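Local atomic coordinates of putative malic enzyme ((S)-malate:NAD+ oxidoreductase (decarboxylating)) (Streptococcus pyogenes, PDB entry 2A9F), a protein that probably catalyses the NAD-dependent oxidative decarboxylation of (S)-malate, using a divalent metal ion such as magnesium or manganese. Residues A168-A173 with N317-V322; L208-T213 with M344-A349; K350-L355 with T363-P368. All blocks are in the same frame, centred on the assembly; numbering follows the deposited sequence.

Contact 1: A168-A173 with N317-V322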
loop_
_atom_site.group_PDB
_atom_site.type_symbol
_atom_site.label_atom_id
_atom_site.label_comp_id
_atom_site.label_asym_id
_atom_site.label_seq_id
_atom_site.Cartn_x
_atom_site.Cartn_y
_atom_site.Cartn_z
ATOM N N ALA A 168 6.835 22.524 -12.197
ATOM C CA ALA A 168 7.637 23.655 -11.760
ATOM C C ALA A 168 9.102 23.343 -12.013
ATOM O O ALA A 168 9.832 24.154 -12.589
ATOM C CB ALA A 168 7.412 23.917 -10.280
ATOM N N ILE A 169 9.517 22.155 -11.586
ATOM C CA ILE A 169 10.896 21.703 -11.749
ATOM C C ILE A 169 11.262 21.531 -13.215
ATOM O O ILE A 169 12.425 21.660 -13.586
ATOM C CB ILE A 169 11.132 20.355 -11.061
ATOM C CG1 ILE A 169 10.709 20.430 -9.603
ATOM C CG2 ILE A 169 12.588 19.989 -11.144
ATOM C CD1 ILE A 169 10.392 19.090 -9.013
ATOM N N VAL A 170 10.276 21.224 -14.048
ATOM C CA VAL A 170 10.558 21.045 -15.458
ATOM C C VAL A 170 10.562 22.396 -16.147
ATOM O O VAL A 170 11.236 22.594 -17.160
ATOM C CB VAL A 170 9.533 20.108 -16.118
ATOM C CG1 VAL A 170 9.841 19.949 -17.601
ATOM C CG2 VAL A 170 9.567 18.760 -15.425
ATOM N N VAL A 171 9.804 23.335 -15.591
ATOM C CA VAL A 171 9.760 24.672 -16.151
ATOM C C VAL A 171 11.082 25.343 -15.809
ATOM O O VAL A 171 11.656 26.070 -16.620
ATOM C CB VAL A 171 8.594 25.480 -15.576
ATOM C CG1 VAL A 171 8.714 26.952 -16.000
ATOM C CG2 VAL A 171 7.270 24.890 -16.087
ATOM N N LEU A 172 11.575 25.055 -14.612
ATOM C CA LEU A 172 12.826 25.615 -14.165
ATOM C C LEU A 172 13.959 25.077 -15.022
ATOM O O LEU A 172 14.938 25.784 -15.294
ATOM C CB LEU A 172 13.067 25.263 -12.698
ATOM C CG LEU A 172 14.208 26.018 -12.013
ATOM C CD1 LEU A 172 14.077 27.519 -12.293
ATOM C CD2 LEU A 172 14.168 25.761 -10.525
ATOM N N ALA A 173 13.831 23.832 -15.464
ATOM C CA ALA A 173 14.880 23.238 -16.281
ATOM C C ALA A 173 14.760 23.795 -17.683
ATOM O O ALA A 173 15.771 23.996 -18.375
ATOM C CB ALA A 173 14.748 21.717 -16.304
ATOM N N ASN A 317 7.865 21.561 -27.274
ATOM C CA ASN A 317 8.296 21.963 -25.947
ATOM C C ASN A 317 7.232 21.723 -24.889
ATOM O O ASN A 317 6.682 22.671 -24.322
ATOM C CB ASN A 317 8.670 23.442 -25.930
ATOM C CG ASN A 317 9.786 23.767 -26.875
ATOM O OD1 ASN A 317 10.933 23.366 -26.673
ATOM N ND2 ASN A 317 9.456 24.499 -27.930
ATOM N N GLN A 318 6.932 20.457 -24.632
ATOM C CA GLN A 318 5.957 20.116 -23.614
ATOM C C GLN A 318 6.683 19.961 -22.284
ATOM O O GLN A 318 7.674 19.224 -22.174
ATOM C CB GLN A 318 5.223 18.823 -23.971
ATOM C CG GLN A 318 4.626 18.106 -22.773
ATOM C CD GLN A 318 3.425 17.257 -23.135
ATOM O OE1 GLN A 318 3.388 16.630 -24.197
ATOM N NE2 GLN A 318 2.433 17.226 -22.246
ATOM N N ILE A 319 6.192 20.689 -21.287
ATOM C CA ILE A 319 6.750 20.661 -19.946
ATOM C C ILE A 319 5.961 19.603 -19.206
ATOM O O ILE A 319 4.883 19.884 -18.683
ATOM C CB ILE A 319 6.563 22.034 -19.240
ATOM C CG1 ILE A 319 7.500 23.072 -19.855
ATOM C CG2 ILE A 319 6.847 21.912 -17.754
ATOM C CD1 ILE A 319 7.296 23.287 -21.323
ATOM N N ASN A 320 6.478 18.383 -19.165
ATOM C CA ASN A 320 5.740 17.327 -18.480
ATOM C C ASN A 320 6.425 16.720 -17.270
ATOM O O ASN A 320 7.636 16.471 -17.259
ATOM C CB ASN A 320 5.344 16.218 -19.460
ATOM C CG ASN A 320 6.533 15.642 -20.200
ATOM O OD1 ASN A 320 7.267 16.363 -20.879
ATOM N ND2 ASN A 320 6.727 14.334 -20.077
ATOM N N ASN A 321 5.592 16.506 -16.254
ATOM C CA ASN A 321 5.942 15.936 -14.960
ATOM C C ASN A 321 6.925 14.783 -15.025
ATOM O O ASN A 321 7.851 14.686 -14.221
ATOM C CB ASN A 321 4.671 15.425 -14.279
ATOM C CG ASN A 321 4.403 16.118 -12.986
ATOM O OD1 ASN A 321 5.287 16.187 -12.130
ATOM N ND2 ASN A 321 3.184 16.648 -12.820
ATOM N N VAL A 322 6.698 13.910 -15.987
ATOM C CA VAL A 322 7.492 12.714 -16.160
ATOM C C VAL A 322 9.008 12.835 -15.984
ATOM O O VAL A 322 9.617 12.003 -15.323
ATOM C CB VAL A 322 7.151 12.088 -17.500
ATOM C CG1 VAL A 322 7.830 10.773 -17.629
ATOM C CG2 VAL A 322 5.649 11.908 -17.592
#

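Contact 2: L208-T213 with M344-A349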
loop_
_atom_site.group_PDB
_atom_site.type_symbol
_atom_site.label_atom_id
_atom_site.label_comp_id
_atom_site.label_asym_id
_atom_site.label_seq_id
_atom_site.Cartn_x
_atom_site.Cartn_y
_atom_site.Cartn_z
ATOM N N LEU A 208 14.175 32.494 -7.294
ATOM C CA LEU A 208 15.126 33.308 -6.554
ATOM C C LEU A 208 16.255 32.433 -6.034
ATOM O O LEU A 208 17.425 32.818 -6.096
ATOM C CB LEU A 208 14.419 34.047 -5.415
ATOM C CG LEU A 208 13.422 35.081 -5.954
ATOM C CD1 LEU A 208 12.858 35.918 -4.807
ATOM C CD2 LEU A 208 14.112 35.971 -6.988
ATOM N N ALA A 209 15.893 31.247 -5.550
ATOM C CA ALA A 209 16.855 30.281 -5.029
ATOM C C ALA A 209 17.748 29.757 -6.152
ATOM O O ALA A 209 18.891 29.372 -5.924
ATOM C CB ALA A 209 16.116 29.123 -4.376
ATOM N N ALA A 210 17.219 29.757 -7.369
ATOM C CA ALA A 210 17.959 29.269 -8.519
ATOM C C ALA A 210 18.937 30.295 -9.045
ATOM O O ALA A 210 19.805 29.968 -9.849
ATOM C CB ALA A 210 17.000 28.859 -9.617
ATOM N N GLY A 211 18.800 31.534 -8.593
ATOM C CA GLY A 211 19.685 32.591 -9.057
ATOM C C GLY A 211 18.949 33.880 -9.392
ATOM O O GLY A 211 19.339 34.954 -8.933
ATOM N N ALA A 212 17.880 33.760 -10.185
ATOM C CA ALA A 212 17.054 34.891 -10.611
ATOM C C ALA A 212 17.149 36.123 -9.711
ATOM O O ALA A 212 16.892 36.054 -8.510
ATOM C CB ALA A 212 15.586 34.449 -10.738
ATOM N N THR A 213 17.503 37.250 -10.323
ATOM C CA THR A 213 17.656 38.530 -9.632
ATOM C C THR A 213 16.368 39.358 -9.595
ATOM O O THR A 213 15.981 39.875 -8.546
ATOM C CB THR A 213 18.754 39.390 -10.311
ATOM O OG1 THR A 213 20.030 38.749 -10.171
ATOM C CG2 THR A 213 18.810 40.778 -9.698
ATOM N N MET A 344 17.386 20.506 -3.624
ATOM C CA MET A 344 17.266 19.187 -4.253
ATOM C C MET A 344 16.407 19.284 -5.516
ATOM O O MET A 344 16.689 18.630 -6.525
ATOM C CB MET A 344 16.632 18.178 -3.278
ATOM C CG MET A 344 17.610 17.554 -2.274
ATOM S SD MET A 344 16.820 16.709 -0.900
ATOM C CE MET A 344 15.923 15.445 -1.749
ATOM N N GLN A 345 15.360 20.104 -5.463
ATOM C CA GLN A 345 14.478 20.284 -6.610
ATOM C C GLN A 345 15.160 21.037 -7.748
ATOM O O GLN A 345 14.907 20.739 -8.923
ATOM C CB GLN A 345 13.208 21.011 -6.182
ATOM C CG GLN A 345 12.420 20.243 -5.145
ATOM C CD GLN A 345 11.188 20.971 -4.685
ATOM O OE1 GLN A 345 10.416 21.496 -5.493
ATOM N NE2 GLN A 345 10.980 20.997 -3.376
ATOM N N ILE A 346 16.023 22.005 -7.417
ATOM C CA ILE A 346 16.732 22.760 -8.455
ATOM C C ILE A 346 17.773 21.813 -9.035
ATOM O O ILE A 346 18.053 21.819 -10.245
ATOM C CB ILE A 346 17.436 24.033 -7.891
ATOM C CG1 ILE A 346 16.389 25.044 -7.411
ATOM C CG2 ILE A 346 18.292 24.698 -8.974
ATOM C CD1 ILE A 346 16.985 26.296 -6.796
ATOM N N ALA A 347 18.330 20.986 -8.155
ATOM C CA ALA A 347 19.321 19.995 -8.553
ATOM C C ALA A 347 18.692 19.189 -9.681
ATOM O O ALA A 347 19.297 19.002 -10.740
ATOM C CB ALA A 347 19.657 19.092 -7.380
ATOM N N ALA A 348 17.460 18.743 -9.457
ATOM C CA ALA A 348 16.734 17.969 -10.455
ATOM C C ALA A 348 16.607 18.747 -11.757
ATOM O O ALA A 348 16.736 18.182 -12.841
ATOM C CB ALA A 348 15.348 17.597 -9.928
ATOM N N ALA A 349 16.366 20.049 -11.649
ATOM C CA ALA A 349 16.211 20.892 -12.830
ATOM C C ALA A 349 17.473 20.983 -13.672
ATOM O O ALA A 349 17.401 20.996 -14.899
ATOM C CB ALA A 349 15.765 22.284 -12.422
#

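Contact 3: K350-L355 with T363-P368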
loop_
_atom_site.group_PDB
_atom_site.type_symbol
_atom_site.label_atom_id
_atom_site.label_comp_id
_atom_site.label_asym_id
_atom_site.label_seq_id
_atom_site.Cartn_x
_atom_site.Cartn_y
_atom_site.Cartn_z
ATOM N N LYS A 350 18.628 21.063 -13.026
ATOM C CA LYS A 350 19.879 21.136 -13.779
ATOM C C LYS A 350 20.130 19.804 -14.470
ATOM O O LYS A 350 20.462 19.768 -15.655
ATOM C CB LYS A 350 21.049 21.484 -12.856
ATOM C CG LYS A 350 21.128 22.959 -12.483
ATOM C CD LYS A 350 22.141 23.184 -11.364
ATOM C CE LYS A 350 22.242 24.662 -10.996
ATOM N NZ LYS A 350 23.148 24.888 -9.840
ATOM N N GLY A 351 19.950 18.716 -13.719
ATOM C CA GLY A 351 20.129 17.378 -14.259
ATOM C C GLY A 351 19.291 17.247 -15.509
ATOM O O GLY A 351 19.790 16.898 -16.584
ATOM N N ILE A 352 18.008 17.546 -15.381
ATOM C CA ILE A 352 17.122 17.486 -16.528
ATOM C C ILE A 352 17.734 18.339 -17.641
ATOM O O ILE A 352 17.771 17.932 -18.807
ATOM C CB ILE A 352 15.714 18.033 -16.170
ATOM C CG1 ILE A 352 14.985 17.044 -15.270
ATOM C CG2 ILE A 352 14.913 18.312 -17.432
ATOM C CD1 ILE A 352 13.493 17.323 -15.159
ATOM N N ALA A 353 18.217 19.522 -17.273
ATOM C CA ALA A 353 18.821 20.435 -18.243
ATOM C C ALA A 353 20.000 19.804 -18.975
ATOM O O ALA A 353 20.107 19.924 -20.183
ATOM C CB ALA A 353 19.269 21.743 -17.551
ATOM N N SER A 354 20.873 19.136 -18.228
ATOM C CA SER A 354 22.046 18.460 -18.785
ATOM C C SER A 354 21.765 17.509 -19.959
ATOM O O SER A 354 22.664 17.207 -20.726
ATOM C CB SER A 354 22.751 17.653 -17.695
ATOM O OG SER A 354 23.318 18.484 -16.701
ATOM N N LEU A 355 20.531 17.033 -20.093
ATOM C CA LEU A 355 20.200 16.091 -21.157
ATOM C C LEU A 355 19.924 16.668 -22.538
ATOM O O LEU A 355 19.400 15.976 -23.414
ATOM C CB LEU A 355 19.015 15.222 -20.737
ATOM C CG LEU A 355 19.303 14.039 -19.808
ATOM C CD1 LEU A 355 19.742 14.529 -18.437
ATOM C CD2 LEU A 355 18.046 13.198 -19.688
ATOM N N THR A 363 14.474 22.130 -26.051
ATOM C CA THR A 363 15.177 22.555 -24.845
ATOM C C THR A 363 14.925 21.608 -23.684
ATOM O O THR A 363 15.628 21.641 -22.683
ATOM C CB THR A 363 14.761 23.989 -24.427
ATOM O OG1 THR A 363 13.342 24.152 -24.592
ATOM C CG2 THR A 363 15.498 25.021 -25.266
ATOM N N THR A 364 13.904 20.771 -23.814
ATOM C CA THR A 364 13.592 19.799 -22.777
ATOM C C THR A 364 13.847 18.404 -23.346
ATOM O O THR A 364 13.356 18.051 -24.419
ATOM C CB THR A 364 12.121 19.907 -22.309
ATOM O OG1 THR A 364 11.934 19.073 -21.164
ATOM C CG2 THR A 364 11.157 19.454 -23.405
ATOM N N ASN A 365 14.633 17.620 -22.626
ATOM C CA ASN A 365 14.972 16.277 -23.061
ATOM C C ASN A 365 13.790 15.324 -23.153
ATOM O O ASN A 365 12.797 15.461 -22.433
ATOM C CB ASN A 365 16.001 15.703 -22.119
ATOM C CG ASN A 365 15.700 16.051 -20.704
ATOM O OD1 ASN A 365 15.562 17.230 -20.372
ATOM N ND2 ASN A 365 15.583 15.042 -19.849
ATOM N N ILE A 366 13.936 14.347 -24.043
ATOM C CA ILE A 366 12.938 13.318 -24.307
ATOM C C ILE A 366 13.080 12.227 -23.238
ATOM O O ILE A 366 13.577 12.495 -22.152
ATOM C CB ILE A 366 13.175 12.750 -25.724
ATOM C CG1 ILE A 366 12.051 11.804 -26.134
ATOM C CG2 ILE A 366 14.545 12.074 -25.778
ATOM C CD1 ILE A 366 12.189 11.311 -27.572
ATOM N N ILE A 367 12.649 11.003 -23.525
ATOM C CA ILE A 367 12.774 9.927 -22.540
ATOM C C ILE A 367 13.826 8.885 -22.939
ATOM O O ILE A 367 13.498 7.754 -23.303
ATOM C CB ILE A 367 11.426 9.232 -22.311
ATOM C CG1 ILE A 367 10.808 8.826 -23.655
ATOM C CG2 ILE A 367 10.518 10.160 -21.518
ATOM C CD1 ILE A 367 9.607 7.890 -23.542
ATOM N N PRO A 368 15.114 9.263 -22.858
ATOM C CA PRO A 368 16.232 8.387 -23.205
ATOM C C PRO A 368 16.569 7.382 -22.112
ATOM O O PRO A 368 15.740 7.072 -21.246
ATOM C CB PRO A 368 17.364 9.374 -23.451
ATOM C CG PRO A 368 17.122 10.380 -22.375
ATOM C CD PRO A 368 15.616 10.595 -22.464
#

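Contact 1: A168-A173 with N317-V322
Val170, Val171 and Ile319 make the apolar part of this contact, and one methyl, CG2 of Ile319, is shared by both valines. It lies 3.4 Å from Val171 CG2 and 3.6 Å from Val170 CG1. The reach comes from the torsion of the isoleucine: with chi1 at -72°, CG2 stands anti to the backbone N and runs out to the helix, while CG1 keeps to the flank and comes no nearer than 4.2 Å to Val171 CG2. Val170 and Ile319 pass alongside each other in opposite senses, whereas Val171 slants across the isoleucine and offers a single methyl.

The elements joined are helix 162-180 and the loop that leads from strand 307-310 to helix 325-335, both within the NAD-binding region of the malic enzyme family. The backbones come together at Val170 and Ile319, whose CA atoms are 5.9 Å apart. Met288, from another loop, packs on both Val171 and Ile319.

Against the polar backbone the fit is again by a methyl. CG2 of Val170 rests 3.5 Å from the carbonyl O of Asn320, a van der Waals contact. The side chain of Asn320, predicted to bind (S)-malate, starts away from the helix; it lies about 9 Å from the side chain of Lys95, the predicted proton acceptor, and about 11 Å from a bound magnesium ion.

Contact 2: L208-T213 with M344-A349
The C-terminal end of helix 198-210 meets the first half of helix 342-354 here, within the NAD-binding region of the chain, and a single isoleucine spans the approach. Ile346 points at Ala209 and Ala210, and its terminal methyl CD1 does all the touching. CD1 lies 3.5 Å from the backbone N of Ala210 and 3.6 Å from the carbonyl C of Ala209, so it sits against the peptide unit that joins the two alanines. Their CB atoms lie at equal distances from it, each 3.8 Å from Ile346 CD1.

The extended arm of the isoleucine accounts for this reach: chi2 of 178° sets CD1 anti to CA and carries it outward, leaving CG2 closer to its own helix. Small alanine side chains let the methyl come down onto the main chain, and the backbones approach to 6.6 Å between the CA atoms of Ala210 and Ile346. Leu172 of helix 162-180 also packs on the isoleucine, while Leu186 of a loop packs on Ala210.

Just past the contact, Gly211 is the first residue to leave helical backbone angles, with phi 136°, and its N bonds back to Leu208 O. The chain then enters strand 214-219, parallel to its neighbour 190-194; the two strands and helix 198-210 between them form a beta-alpha-beta crossover of the Rossmann type, and helix 342-354 touches the end of its helix.

Contact 3: K350-L355 with T363-P368
Asn365 and Leu355 bury the most surface in this contact, with Ile352 next. Asn365 points from the loop between helices 342-354 and 373-379 back at the end of the first helix, and its CB lies 3.4 Å from Leu355 CB. At chi1 of 41° its amide group is placed between its own backbone N and carbonyl carbon, lying against both the leucine and the last turn of the helix.

Leu355, at the end of that helix, slants across the asparagine. Its CB is 3.4 Å from Asn365 CG, and its CD2 meets CG of Pro368, three residues beyond Asn365, at 4.0 Å. Phe371 packs on the leucine as well.

Ile352, one turn earlier, crosses Asn365 at about a right angle and presents its CG2 methyl to the amide end. Leu323 packs on both Ile352 and Asn365.

Near the amide lies Ile352 O, which accepts the backbone N-H of Leu355 at 3.2 Å, measured from Leu355 N. The contact thus places a buried amide against leucine and isoleucine carbons and beside a main-chain carbonyl near the end of the helix.

How the contacts relate
Helix 342-354 carries one side of contacts 2 and 3 and packs on helix 162-180, which supplies one side of contact 1. Between contacts 1 and 2, whose centres are 13 Å apart, Ala173 CB lies 3.1 Å from Ala349 O and Ile169 CG2 lies 3.8 Å from Ala348 CB. Contacts 1 and 3 are closer, with centres 10 Å apart; Ala173 CB meets Ile352 CG2 at 3.6 Å, and a weak hydrogen bond joins Asn317 to Thr363. The side chain of Asn365 is about 8 Å from that of Asn320, a predicted malate-binding residue, whereas contact 2 lies away from the annotated sites.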